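Local structure of copper-containing nitrite reductase (Thermus scotoductus, 6HBE) at residues C[212-223]-C[235-245]; C[418-426]-C[435-443]. The protein probably catalyses the one-electron reduction of nitrite to nitric oxide, working as a copper-containing homotrimer whose subunits carry an added plastocyanin-like domain. All blocks are in the same frame, centred on the assembly; numbering follows the deposited sequence.

Both contacts are antiparallel strand pairings in copper-binding beta-sandwich domains, and both reach the second subunit. They share no strand. The centres of contact 1 and contact 2 are about 52 Å apart, and the two lie on opposite sides of the chain's centre. Contact 1 is buried. It pairs two chain lengths that each pass between two sheets, beside a copper site at the subunit interface. Its chemistry is mostly backbone hydrogen bonding, with a histidine ring, a water and a beta bulge where the ladder breaks. Contact 2 is partly buried and regular. Its two strands form a hairpin in the plastocyanin-like domain, with an apolar, aromatic inner face and a salt bridge on the other face.

Contact 1: C[212-223]-C[235-245]; sequences TSTLHVVGGIFE and VVGAQTALAGP
H216 reaches across a break in the ladder and donates from ND1 to the backbone O of Q239, at 2.8 Å. The bond is nearly straight (162°) and runs in both the ring plane and the carbonyl plane. CG lies opposite the backbone N (chi1 171°), which sets the ring beside Q239. The H216 side chain is about 4 Å from a bound copper ion, and its ring packs edge-to-face with that of H267. With an alanine in its place, Q239 O is likely to lose its ring donor, and a gap would probably open beside H267 and the copper. A water lies beside this bond, within donating distance of G220 O and Q239 O. It accepts from V217 N at 2.9 Å and sits 3.6 Å above the plane of the F222 ring, toward its rim.

On one side of the break the antiparallel pairing is regular. S213 pairs with A243, and L215 with A241. On the far side F222 faces both G237 and A238 in a G1 beta bulge. G237 takes the positive phi (61°), and its N bonds to E223 O at 3.2 Å. At the other end T212 CG2 presses tightly on L242 CD1, at 3.5 Å. T214 CG2 meets L242 CD1 at 3.8 Å. T214 OG1 turns to P245 O of the second subunit, and L242 packs on L242 of the third.

The domain is a cupredoxin-type sandwich. Strand 213-217 lies between 260-266 and 241-243, the outermost strand of the sheet within this chain, while 222-227 lies in the other sheet between 248-254 and 234-238.

Contact 2: C[418-426]-C[435-443]; sequences FTKPGEYVY and KGIIRVYEP
V440 packs into F418 at the apolar centre, its CG2 3.8 Å from F418 CB, the side chains crossing at about a right angle. I438 CD1 meets F418 CZ at 4.2 Å, and I438 CG1 lies 3.9 Å from Y426 CE1. The Y426 ring lies over G436. CG takes the position between the backbone N and carbonyl carbon (chi1 63°), and this swings the ring across the neighbouring strand. G436 CA then makes a CH-pi contact 4.0 Å from the Y426 ring centroid. Any CB at G436 would clash with the ring.

Backbone hydrogen bonds join G422 to V440, Y424 to I438 and Y426 to G436, two for each pair. The hairpin's loop holds C428, H431 and M434, copper ligands with H390. On the opposite face V425 CG1 rests on K435 CD. Next to it E423 and R439 run side by side. In a salt bridge, R439 NE offers its N-H in the guanidinium plane to E423 OE1, at 3.2 Å, but meets it from above the carboxylate plane. The two planes are 89° apart. R439 NH1 has a second salt-bridge partner, E364.

One face is thus apolar and aromatic, while the other mixes the E423-R439 salt bridge with V425 and I437.

Contact 1: C[212-223]-C[235-245]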
ATOM      1  N   THR C 212      -5.124   5.128  -1.096  1.00 18.21           N
ATOM      2  CA  THR C 212      -5.438   6.119  -2.142  1.00 17.99           C
ATOM      3  C   THR C 212      -6.683   5.615  -2.884  1.00 18.04           C
ATOM      4  O   THR C 212      -6.965   4.402  -2.888  1.00 17.59           O
ATOM      5  CB  THR C 212      -4.192   6.262  -3.053  1.00 19.18           C
ATOM      6  OG1 THR C 212      -3.124   6.867  -2.288  1.00 18.38           O
ATOM      7  CG2 THR C 212      -4.451   7.080  -4.341  1.00 19.23           C
ATOM      8  N   SER C 213      -7.414   6.540  -3.504  1.00 17.27           N
ATOM      9  CA  SER C 213      -8.654   6.278  -4.259  1.00 17.60           C
ATOM     10  C   SER C 213      -8.526   6.831  -5.665  1.00 17.85           C
ATOM     11  O   SER C 213      -7.859   7.851  -5.870  1.00 19.30           O
ATOM     12  CB  SER C 213      -9.848   6.931  -3.558  1.00 17.95           C
ATOM     13  OG  SER C 213     -11.093   6.642  -4.205  1.00 18.42           O
ATOM     14  N   THR C 214      -9.171   6.176  -6.630  1.00 17.82           N
ATOM     15  CA  THR C 214      -9.327   6.697  -7.989  1.00 17.63           C
ATOM     16  C   THR C 214     -10.816   6.598  -8.327  1.00 16.43           C
ATOM     17  O   THR C 214     -11.291   5.567  -8.822  1.00 17.54           O
ATOM     18  CB  THR C 214      -8.435   5.985  -9.057  1.00 17.72           C
ATOM     19  OG1 THR C 214      -8.477   4.560  -8.877  1.00 17.35           O
ATOM     20  CG2 THR C 214      -6.970   6.446  -8.914  1.00 18.44           C
ATOM     21  N   LEU C 215     -11.548   7.680  -8.071  1.00 17.37           N
ATOM     22  CA  LEU C 215     -13.021   7.667  -8.234  1.00 18.98           C
ATOM     23  C   LEU C 215     -13.415   7.646  -9.707  1.00 18.92           C
ATOM     24  O   LEU C 215     -12.803   8.340 -10.505  1.00 18.67           O
ATOM     25  CB  LEU C 215     -13.695   8.848  -7.543  1.00 19.85           C
ATOM     26  CG  LEU C 215     -15.210   8.739  -7.328  1.00 20.12           C
ATOM     27  CD1 LEU C 215     -15.555   7.668  -6.321  1.00 21.21           C
ATOM     28  CD2 LEU C 215     -15.783  10.052  -6.845  1.00 20.54           C
ATOM     29  N   HIS C 216     -14.414   6.830 -10.041  1.00 17.97           N
ATOM     30  CA  HIS C 216     -14.791   6.536 -11.437  1.00 19.51           C
ATOM     31  C   HIS C 216     -16.318   6.332 -11.532  1.00 18.67           C
ATOM     32  O   HIS C 216     -16.920   5.831 -10.573  1.00 19.64           O
ATOM     33  CB  HIS C 216     -14.031   5.287 -11.919  1.00 19.34           C
ATOM     34  CG  HIS C 216     -14.487   4.748 -13.248  1.00 20.48           C
ATOM     35  ND1 HIS C 216     -14.194   5.361 -14.455  1.00 21.54           N
ATOM     36  CD2 HIS C 216     -15.178   3.623 -13.557  1.00 21.65           C
ATOM     37  CE1 HIS C 216     -14.702   4.647 -15.446  1.00 22.05           C
ATOM     38  NE2 HIS C 216     -15.305   3.583 -14.927  1.00 22.31           N
ATOM     39  N   VAL C 217     -16.927   6.695 -12.667  1.00 19.53           N
ATOM     40  CA  VAL C 217     -18.331   6.285 -12.981  1.00 20.57           C
ATOM     41  C   VAL C 217     -18.364   5.459 -14.278  1.00 20.90           C
ATOM     42  O   VAL C 217     -17.920   5.938 -15.306  1.00 20.11           O
ATOM     43  CB  VAL C 217     -19.317   7.495 -13.108  1.00 22.80           C
ATOM     44  CG1 VAL C 217     -20.715   7.007 -13.527  1.00 24.08           C
ATOM     45  CG2 VAL C 217     -19.453   8.233 -11.805  1.00 23.92           C
ATOM     46  N   VAL C 218     -18.861   4.212 -14.202  1.00 21.49           N
ATOM     47  CA  VAL C 218     -18.946   3.308 -15.369  1.00 22.49           C
ATOM     48  C   VAL C 218     -19.999   3.869 -16.320  1.00 23.04           C
ATOM     49  O   VAL C 218     -21.168   4.016 -15.938  1.00 21.34           O
ATOM     50  CB  VAL C 218     -19.339   1.864 -14.955  1.00 23.21           C
ATOM     51  CG1 VAL C 218     -19.323   0.909 -16.157  1.00 23.29           C
ATOM     52  CG2 VAL C 218     -18.411   1.339 -13.860  1.00 24.67           C
ATOM     53  N   GLY C 219     -19.575   4.207 -17.540  1.00 22.82           N
ATOM     54  CA  GLY C 219     -20.426   4.874 -18.515  1.00 23.02           C
ATOM     55  C   GLY C 219     -20.298   6.378 -18.485  1.00 22.69           C
ATOM     56  O   GLY C 219     -21.077   7.081 -19.133  1.00 23.13           O
ATOM     57  N   GLY C 220     -19.332   6.912 -17.737  1.00 22.07           N
ATOM     58  CA  GLY C 220     -19.113   8.360 -17.729  1.00 20.74           C
ATOM     59  C   GLY C 220     -17.669   8.822 -17.823  1.00 21.15           C
ATOM     60  O   GLY C 220     -16.755   8.153 -17.338  1.00 20.33           O
ATOM     61  N   ILE C 221     -17.456   9.994 -18.422  1.00 20.88           N
ATOM     62  CA  ILE C 221     -16.168  10.697 -18.386  1.00 22.87           C
ATOM     63  C   ILE C 221     -16.479  12.024 -17.732  1.00 24.66           C
ATOM     64  O   ILE C 221     -17.317  12.764 -18.261  1.00 25.00           O
ATOM     65  CB  ILE C 221     -15.581  10.898 -19.825  1.00 22.73           C
ATOM     66  CG1 ILE C 221     -15.272   9.531 -20.449  1.00 23.93           C
ATOM     67  CG2 ILE C 221     -14.308  11.725 -19.814  1.00 23.18           C
ATOM     68  CD1 ILE C 221     -14.771   9.554 -21.883  1.00 24.60           C
ATOM     69  N   PHE C 222     -15.841  12.314 -16.586  1.00 23.17           N
ATOM     70  CA  PHE C 222     -16.118  13.530 -15.821  1.00 22.04           C
ATOM     71  C   PHE C 222     -15.724  14.759 -16.638  1.00 22.24           C
ATOM     72  O   PHE C 222     -14.597  14.871 -17.132  1.00 22.96           O
ATOM     73  CB  PHE C 222     -15.391  13.569 -14.450  1.00 22.08           C
ATOM     74  CG  PHE C 222     -15.703  12.405 -13.535  1.00 21.84           C
ATOM     75  CD1 PHE C 222     -17.004  12.018 -13.298  1.00 22.73           C
ATOM     76  CD2 PHE C 222     -14.685  11.748 -12.867  1.00 22.77           C
ATOM     77  CE1 PHE C 222     -17.302  10.965 -12.430  1.00 24.42           C
ATOM     78  CE2 PHE C 222     -14.967  10.687 -12.008  1.00 23.90           C
ATOM     79  CZ  PHE C 222     -16.282  10.311 -11.771  1.00 23.74           C
ATOM     80  N   GLU C 223     -16.658  15.692 -16.780  1.00 23.31           N
ATOM     81  CA  GLU C 223     -16.433  16.835 -17.665  1.00 23.14           C
ATOM     82  C   GLU C 223     -15.451  17.838 -17.064  1.00 22.74           C
ATOM     83  O   GLU C 223     -14.483  18.247 -17.731  1.00 22.22           O
ATOM     84  CB  GLU C 223     -17.761  17.493 -18.024  1.00 26.79           C
ATOM     85  CG  GLU C 223     -18.765  16.458 -18.569  1.00 27.96           C
ATOM     86  CD  GLU C 223     -19.929  17.058 -19.302  1.00 31.38           C
ATOM     87  OE1 GLU C 223     -19.696  17.958 -20.137  1.00 31.47           O
ATOM     88  OE2 GLU C 223     -21.072  16.623 -19.043  1.00 32.22           O
ATOM     89  N   VAL C 235      -9.349  20.476 -13.917  1.00 23.67           N
ATOM     90  CA  VAL C 235      -8.895  19.348 -14.714  1.00 22.98           C
ATOM     91  C   VAL C 235     -10.104  18.945 -15.546  1.00 22.57           C
ATOM     92  O   VAL C 235     -11.226  18.906 -15.004  1.00 23.43           O
ATOM     93  CB  VAL C 235      -8.505  18.164 -13.766  1.00 24.73           C
ATOM     94  CG1 VAL C 235      -8.113  16.913 -14.548  1.00 25.71           C
ATOM     95  CG2 VAL C 235      -7.395  18.585 -12.813  1.00 26.31           C
ATOM     96  N   VAL C 236      -9.918  18.662 -16.839  1.00 21.79           N
ATOM     97  CA  VAL C 236     -11.048  18.311 -17.703  1.00 22.84           C
ATOM     98  C   VAL C 236     -10.960  16.890 -18.273  1.00 21.70           C
ATOM     99  O   VAL C 236      -9.862  16.366 -18.499  1.00 20.41           O
ATOM    100  CB  VAL C 236     -11.245  19.333 -18.861  1.00 26.13           C
ATOM    101  CG1 VAL C 236     -11.247  20.755 -18.324  1.00 27.46           C
ATOM    102  CG2 VAL C 236     -10.182  19.209 -19.936  1.00 28.39           C
ATOM    103  N   GLY C 237     -12.123  16.305 -18.568  1.00 20.76           N
ATOM    104  CA  GLY C 237     -12.191  15.071 -19.340  1.00 21.29           C
ATOM    105  C   GLY C 237     -11.512  13.836 -18.757  1.00 21.66           C
ATOM    106  O   GLY C 237     -10.707  13.175 -19.449  1.00 21.58           O
ATOM    107  N   ALA C 238     -11.881  13.502 -17.523  1.00 20.46           N
ATOM    108  CA  ALA C 238     -11.189  12.473 -16.749  1.00 20.87           C
ATOM    109  C   ALA C 238     -12.000  11.198 -16.477  1.00 19.76           C
ATOM    110  O   ALA C 238     -13.182  11.240 -16.067  1.00 21.19           O
ATOM    111  CB  ALA C 238     -10.698  13.074 -15.431  1.00 20.88           C
ATOM    112  N   GLN C 239     -11.351  10.067 -16.677  1.00 19.24           N
ATOM    113  CA  GLN C 239     -11.922   8.769 -16.276  1.00 19.08           C
ATOM    114  C   GLN C 239     -11.786   8.459 -14.780  1.00 20.26           C
ATOM    115  O   GLN C 239     -12.486   7.576 -14.277  1.00 19.56           O
ATOM    116  CB  GLN C 239     -11.325   7.624 -17.111  1.00 19.60           C
ATOM    117  CG  GLN C 239      -9.949   7.134 -16.660  1.00 20.00           C
ATOM    118  CD  GLN C 239      -9.132   6.559 -17.791  1.00 21.86           C
ATOM    119  OE1 GLN C 239      -9.312   5.409 -18.193  1.00 18.48           O
ATOM    120  NE2 GLN C 239      -8.199   7.343 -18.287  1.00 21.22           N
ATOM    121  N   THR C 240     -10.857   9.139 -14.101  1.00 19.70           N
ATOM    122  CA  THR C 240     -10.574   8.950 -12.697  1.00 19.59           C
ATOM    123  C   THR C 240     -10.262  10.297 -12.002  1.00 19.98           C
ATOM    124  O   THR C 240      -9.746  11.217 -12.641  1.00 20.23           O
ATOM    125  CB  THR C 240      -9.351   8.026 -12.468  1.00 20.45           C
ATOM    126  OG1 THR C 240      -8.312   8.346 -13.385  1.00 23.13           O
ATOM    127  CG2 THR C 240      -9.720   6.579 -12.586  1.00 21.76           C
ATOM    128  N   ALA C 241     -10.576  10.368 -10.705  1.00 19.33           N
ATOM    129  CA  ALA C 241     -10.168  11.436  -9.807  1.00 19.70           C
ATOM    130  C   ALA C 241      -9.251  10.854  -8.705  1.00 19.37           C
ATOM    131  O   ALA C 241      -9.729  10.216  -7.763  1.00 18.71           O
ATOM    132  CB  ALA C 241     -11.390  12.093  -9.196  1.00 19.77           C
ATOM    133  N   LEU C 242      -7.947  11.032  -8.874  1.00 19.51           N
ATOM    134  CA  LEU C 242      -6.920  10.521  -7.951  1.00 19.65           C
ATOM    135  C   LEU C 242      -6.960  11.305  -6.595  1.00 18.76           C
ATOM    136  O   LEU C 242      -6.896  12.538  -6.592  1.00 17.47           O
ATOM    137  CB  LEU C 242      -5.533  10.662  -8.608  1.00 20.50           C
ATOM    138  CG  LEU C 242      -4.339  10.288  -7.727  1.00 19.92           C
ATOM    139  CD1 LEU C 242      -4.355   8.805  -7.376  1.00 20.76           C
ATOM    140  CD2 LEU C 242      -3.028  10.653  -8.364  1.00 21.92           C
ATOM    141  N   ALA C 243      -7.100  10.586  -5.478  1.00 17.60           N
ATOM    142  CA  ALA C 243      -7.165  11.198  -4.129  1.00 17.62           C
ATOM    143  C   ALA C 243      -6.458  10.360  -3.082  1.00 17.98           C
ATOM    144  O   ALA C 243      -6.915   9.240  -2.749  1.00 16.63           O
ATOM    145  CB  ALA C 243      -8.620  11.437  -3.737  1.00 17.88           C
ATOM    146  N   GLY C 244      -5.360  10.892  -2.534  1.00 18.98           N
ATOM    147  CA  GLY C 244      -4.784  10.308  -1.341  1.00 18.81           C
ATOM    148  C   GLY C 244      -5.582  10.619  -0.097  1.00 19.29           C
ATOM    149  O   GLY C 244      -6.601  11.321  -0.177  1.00 18.81           O
ATOM    150  N   PRO C 245      -5.167  10.067   1.069  1.00 18.32           N
ATOM    151  CA  PRO C 245      -5.865  10.414   2.324  1.00 19.08           C
ATOM    152  C   PRO C 245      -5.928  11.922   2.620  1.00 18.85           C
ATOM    153  O   PRO C 245      -4.889  12.561   2.686  1.00 17.89           O
ATOM    154  CB  PRO C 245      -5.081   9.638   3.387  1.00 19.04           C
ATOM    155  CG  PRO C 245      -4.581   8.438   2.632  1.00 18.97           C
ATOM    156  CD  PRO C 245      -4.209   8.968   1.270  1.00 18.91           C
TER
HETATM  157  O   HOH W   1     -15.546   8.231 -14.739  1.00 20.70           O

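Contact 2: C[418-426]-C[435-443]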
ATOM      1  N   PHE C 418       4.603 -17.605  33.275  1.00 35.15           N
ATOM      2  CA  PHE C 418       3.374 -18.172  33.840  1.00 36.35           C
ATOM      3  C   PHE C 418       3.618 -19.655  34.218  1.00 35.37           C
ATOM      4  O   PHE C 418       3.997 -20.457  33.368  1.00 34.50           O
ATOM      5  CB  PHE C 418       2.191 -18.038  32.843  1.00 33.78           C
ATOM      6  CG  PHE C 418       1.739 -16.618  32.628  1.00 34.09           C
ATOM      7  CD1 PHE C 418       0.817 -16.031  33.480  1.00 33.48           C
ATOM      8  CD2 PHE C 418       2.237 -15.868  31.570  1.00 34.77           C
ATOM      9  CE1 PHE C 418       0.406 -14.718  33.295  1.00 35.73           C
ATOM     10  CE2 PHE C 418       1.840 -14.555  31.384  1.00 34.60           C
ATOM     11  CZ  PHE C 418       0.914 -13.979  32.237  1.00 36.50           C
ATOM     12  N   THR C 419       3.438 -19.992  35.498  1.00 37.90           N
ATOM     13  CA  THR C 419       3.722 -21.365  36.023  1.00 39.52           C
ATOM     14  C   THR C 419       2.490 -22.225  36.369  1.00 41.49           C
ATOM     15  O   THR C 419       2.618 -23.442  36.587  1.00 41.60           O
ATOM     16  CB  THR C 419       4.588 -21.289  37.310  1.00 40.73           C
ATOM     17  OG1 THR C 419       3.858 -20.600  38.337  1.00 39.23           O
ATOM     18  CG2 THR C 419       5.928 -20.567  37.032  1.00 41.29           C
ATOM     19  N   LYS C 420       1.312 -21.607  36.420  1.00 39.09           N
ATOM     20  CA  LYS C 420       0.091 -22.289  36.830  1.00 40.54           C
ATOM     21  C   LYS C 420      -1.037 -21.953  35.859  1.00 39.31           C
ATOM     22  O   LYS C 420      -1.001 -20.877  35.249  1.00 36.30           O
ATOM     23  CB  LYS C 420      -0.305 -21.817  38.235  1.00 44.82           C
ATOM     24  CG  LYS C 420       0.737 -22.060  39.327  1.00 47.25           C
ATOM     25  CD  LYS C 420       0.142 -21.811  40.708  1.00 52.94           C
ATOM     26  CE  LYS C 420       1.205 -21.499  41.753  1.00 54.86           C
ATOM     27  NZ  LYS C 420       2.107 -22.655  41.982  1.00 56.56           N
ATOM     28  N   PRO C 421      -2.036 -22.859  35.717  1.00 37.85           N
ATOM     29  CA  PRO C 421      -3.166 -22.580  34.836  1.00 37.43           C
ATOM     30  C   PRO C 421      -4.061 -21.470  35.353  1.00 39.47           C
ATOM     31  O   PRO C 421      -4.075 -21.185  36.560  1.00 34.95           O
ATOM     32  CB  PRO C 421      -3.920 -23.918  34.755  1.00 38.40           C
ATOM     33  CG  PRO C 421      -3.505 -24.693  35.950  1.00 38.92           C
ATOM     34  CD  PRO C 421      -2.164 -24.175  36.387  1.00 39.63           C
ATOM     35  N   GLY C 422      -4.800 -20.847  34.429  1.00 37.37           N
ATOM     36  CA  GLY C 422      -5.634 -19.679  34.736  1.00 37.34           C
ATOM     37  C   GLY C 422      -5.974 -18.861  33.490  1.00 39.38           C
ATOM     38  O   GLY C 422      -5.402 -19.101  32.418  1.00 34.86           O
ATOM     39  N   GLU C 423      -6.921 -17.930  33.625  1.00 38.23           N
ATOM     40  CA  GLU C 423      -7.147 -16.910  32.597  1.00 40.54           C
ATOM     41  C   GLU C 423      -7.336 -15.515  33.166  1.00 40.09           C
ATOM     42  O   GLU C 423      -7.716 -15.338  34.350  1.00 34.77           O
ATOM     43  CB  GLU C 423      -8.294 -17.290  31.659  1.00 46.03           C
ATOM     44  CG  GLU C 423      -9.540 -17.873  32.289  1.00 49.66           C
ATOM     45  CD  GLU C 423     -10.567 -18.280  31.234  1.00 54.38           C
ATOM     46  OE1 GLU C 423     -10.753 -17.530  30.249  1.00 51.92           O
ATOM     47  OE2 GLU C 423     -11.188 -19.349  31.390  1.00 56.07           O
ATOM     48  N   TYR C 424      -7.029 -14.528  32.312  1.00 35.45           N
ATOM     49  CA  TYR C 424      -6.918 -13.122  32.703  1.00 35.19           C
ATOM     50  C   TYR C 424      -7.373 -12.221  31.559  1.00 33.45           C
ATOM     51  O   TYR C 424      -6.950 -12.434  30.417  1.00 32.84           O
ATOM     52  CB  TYR C 424      -5.458 -12.789  33.045  1.00 36.37           C
ATOM     53  CG  TYR C 424      -4.821 -13.789  33.989  1.00 36.74           C
ATOM     54  CD1 TYR C 424      -4.986 -13.664  35.375  1.00 39.13           C
ATOM     55  CD2 TYR C 424      -4.093 -14.875  33.505  1.00 38.12           C
ATOM     56  CE1 TYR C 424      -4.428 -14.592  36.248  1.00 40.81           C
ATOM     57  CE2 TYR C 424      -3.528 -15.810  34.368  1.00 39.25           C
ATOM     58  CZ  TYR C 424      -3.706 -15.663  35.744  1.00 39.54           C
ATOM     59  OH  TYR C 424      -3.164 -16.580  36.622  1.00 39.68           O
ATOM     60  N   VAL C 425      -8.212 -11.231  31.862  1.00 31.36           N
ATOM     61  CA  VAL C 425      -8.511 -10.147  30.937  1.00 33.68           C
ATOM     62  C   VAL C 425      -7.711  -8.957  31.427  1.00 32.11           C
ATOM     63  O   VAL C 425      -7.768  -8.643  32.620  1.00 32.35           O
ATOM     64  CB  VAL C 425     -10.017  -9.790  30.902  1.00 32.33           C
ATOM     65  CG1 VAL C 425     -10.313  -8.740  29.836  1.00 34.40           C
ATOM     66  CG2 VAL C 425     -10.855 -11.036  30.685  1.00 34.36           C
ATOM     67  N   TYR C 426      -6.959  -8.307  30.530  1.00 28.03           N
ATOM     68  CA  TYR C 426      -6.147  -7.142  30.886  1.00 26.25           C
ATOM     69  C   TYR C 426      -6.469  -5.951  29.983  1.00 27.69           C
ATOM     70  O   TYR C 426      -6.978  -6.122  28.866  1.00 27.11           O
ATOM     71  CB  TYR C 426      -4.639  -7.476  30.885  1.00 28.25           C
ATOM     72  CG  TYR C 426      -4.074  -7.884  29.530  1.00 27.38           C
ATOM     73  CD1 TYR C 426      -4.165  -9.200  29.072  1.00 26.30           C
ATOM     74  CD2 TYR C 426      -3.449  -6.949  28.703  1.00 28.62           C
ATOM     75  CE1 TYR C 426      -3.664  -9.571  27.825  1.00 28.18           C
ATOM     76  CE2 TYR C 426      -2.950  -7.318  27.442  1.00 27.97           C
ATOM     77  CZ  TYR C 426      -3.062  -8.613  26.997  1.00 26.44           C
ATOM     78  OH  TYR C 426      -2.549  -9.006  25.754  1.00 27.21           O
ATOM     79  N   LYS C 435      -7.829  -3.728  25.120  1.00 26.77           N
ATOM     80  CA  LYS C 435      -8.127  -4.943  25.889  1.00 27.74           C
ATOM     81  C   LYS C 435      -7.596  -6.205  25.239  1.00 27.05           C
ATOM     82  O   LYS C 435      -7.673  -6.376  24.015  1.00 25.78           O
ATOM     83  CB  LYS C 435      -9.647  -5.080  26.112  1.00 31.37           C
ATOM     84  CG  LYS C 435     -10.035  -6.230  27.059  1.00 38.00           C
ATOM     85  CD  LYS C 435     -11.525  -6.267  27.405  1.00 41.74           C
ATOM     86  CE  LYS C 435     -11.934  -5.135  28.334  1.00 45.29           C
ATOM     87  NZ  LYS C 435     -13.368  -5.246  28.721  1.00 46.22           N
ATOM     88  N   GLY C 436      -7.096  -7.112  26.078  1.00 25.75           N
ATOM     89  CA  GLY C 436      -6.598  -8.411  25.643  1.00 26.51           C
ATOM     90  C   GLY C 436      -6.824  -9.505  26.674  1.00 27.83           C
ATOM     91  O   GLY C 436      -7.249  -9.217  27.808  1.00 26.98           O
ATOM     92  N   ILE C 437      -6.523 -10.738  26.269  1.00 26.52           N
ATOM     93  CA  ILE C 437      -6.695 -11.958  27.104  1.00 27.82           C
ATOM     94  C   ILE C 437      -5.455 -12.826  27.032  1.00 29.17           C
ATOM     95  O   ILE C 437      -4.882 -13.030  25.938  1.00 26.82           O
ATOM     96  CB  ILE C 437      -7.922 -12.791  26.654  1.00 28.20           C
ATOM     97  CG1 ILE C 437      -9.235 -12.070  27.003  1.00 27.58           C
ATOM     98  CG2 ILE C 437      -7.916 -14.185  27.275  1.00 29.53           C
ATOM     99  CD1 ILE C 437     -10.473 -12.629  26.344  1.00 29.94           C
ATOM    100  N   ILE C 438      -5.039 -13.378  28.183  1.00 29.82           N
ATOM    101  CA  ILE C 438      -4.089 -14.493  28.215  1.00 29.96           C
ATOM    102  C   ILE C 438      -4.718 -15.662  28.989  1.00 32.43           C
ATOM    103  O   ILE C 438      -5.278 -15.452  30.082  1.00 31.71           O
ATOM    104  CB  ILE C 438      -2.740 -14.103  28.884  1.00 32.36           C
ATOM    105  CG1 ILE C 438      -1.957 -13.126  28.005  1.00 33.65           C
ATOM    106  CG2 ILE C 438      -1.868 -15.338  29.146  1.00 32.58           C
ATOM    107  CD1 ILE C 438      -0.783 -12.477  28.700  1.00 34.27           C
ATOM    108  N   ARG C 439      -4.639 -16.859  28.415  1.00 29.76           N
ATOM    109  CA  ARG C 439      -5.045 -18.096  29.080  1.00 31.65           C
ATOM    110  C   ARG C 439      -3.854 -19.019  29.128  1.00 31.53           C
ATOM    111  O   ARG C 439      -3.124 -19.125  28.151  1.00 29.69           O
ATOM    112  CB  ARG C 439      -6.161 -18.799  28.337  1.00 32.50           C
ATOM    113  CG  ARG C 439      -7.343 -17.909  28.026  1.00 33.71           C
ATOM    114  CD  ARG C 439      -8.532 -18.725  27.557  1.00 34.37           C
ATOM    115  NE  ARG C 439      -9.690 -17.860  27.295  1.00 38.03           N
ATOM    116  CZ  ARG C 439     -10.129 -17.454  26.091  1.00 38.28           C
ATOM    117  NH1 ARG C 439      -9.555 -17.843  24.958  1.00 37.62           N
ATOM    118  NH2 ARG C 439     -11.193 -16.657  26.022  1.00 39.09           N
ATOM    119  N   VAL C 440      -3.681 -19.705  30.265  1.00 31.47           N
ATOM    120  CA  VAL C 440      -2.541 -20.590  30.492  1.00 32.27           C
ATOM    121  C   VAL C 440      -3.085 -21.991  30.762  1.00 32.61           C
ATOM    122  O   VAL C 440      -3.876 -22.172  31.682  1.00 31.90           O
ATOM    123  CB  VAL C 440      -1.663 -20.117  31.675  1.00 32.70           C
ATOM    124  CG1 VAL C 440      -0.386 -20.943  31.762  1.00 34.79           C
ATOM    125  CG2 VAL C 440      -1.316 -18.640  31.532  1.00 35.59           C
ATOM    126  N   TYR C 441      -2.661 -22.963  29.965  1.00 32.05           N
ATOM    127  CA  TYR C 441      -3.204 -24.310  30.035  1.00 33.28           C
ATOM    128  C   TYR C 441      -2.180 -25.304  30.566  1.00 34.95           C
ATOM    129  O   TYR C 441      -0.982 -25.064  30.513  1.00 34.16           O
ATOM    130  CB  TYR C 441      -3.816 -24.767  28.697  1.00 34.25           C
ATOM    131  CG  TYR C 441      -2.854 -24.982  27.534  1.00 35.21           C
ATOM    132  CD1 TYR C 441      -2.555 -23.946  26.649  1.00 36.41           C
ATOM    133  CD2 TYR C 441      -2.299 -26.232  27.281  1.00 34.99           C
ATOM    134  CE1 TYR C 441      -1.702 -24.147  25.566  1.00 37.00           C
ATOM    135  CE2 TYR C 441      -1.436 -26.441  26.213  1.00 37.57           C
ATOM    136  CZ  TYR C 441      -1.141 -25.392  25.349  1.00 37.72           C
ATOM    137  OH  TYR C 441      -0.281 -25.596  24.290  1.00 37.02           O
ATOM    138  N   GLU C 442      -2.693 -26.414  31.107  1.00 39.62           N
ATOM    139  CA  GLU C 442      -1.876 -27.489  31.711  1.00 40.45           C
ATOM    140  C   GLU C 442      -2.639 -28.814  31.557  1.00 39.37           C
ATOM    141  O   GLU C 442      -3.865 -28.823  31.672  1.00 36.93           O
ATOM    142  CB  GLU C 442      -1.626 -27.212  33.201  1.00 43.20           C
ATOM    143  CG  GLU C 442      -0.873 -28.310  33.966  1.00 44.07           C
ATOM    144  CD  GLU C 442      -0.753 -28.022  35.459  1.00 47.29           C
ATOM    145  OE1 GLU C 442      -1.783 -28.111  36.189  1.00 45.92           O
ATOM    146  OE2 GLU C 442       0.379 -27.708  35.897  1.00 47.48           O
ATOM    147  N   PRO C 443      -1.932 -29.929  31.308  1.00 40.25           N
ATOM    148  CA  PRO C 443      -2.656 -31.216  31.245  1.00 41.96           C
ATOM    149  C   PRO C 443      -3.374 -31.541  32.575  1.00 39.87           C
ATOM    150  O   PRO C 443      -2.820 -31.276  33.648  1.00 37.71           O
ATOM    151  CB  PRO C 443      -1.548 -32.235  30.946  1.00 43.42           C
ATOM    152  CG  PRO C 443      -0.416 -31.433  30.393  1.00 42.29           C
ATOM    153  CD  PRO C 443      -0.484 -30.116  31.112  1.00 42.83           C
TER
HETATM  154  O   HOH W   2      -3.095 -11.133  24.480  1.00 24.80           O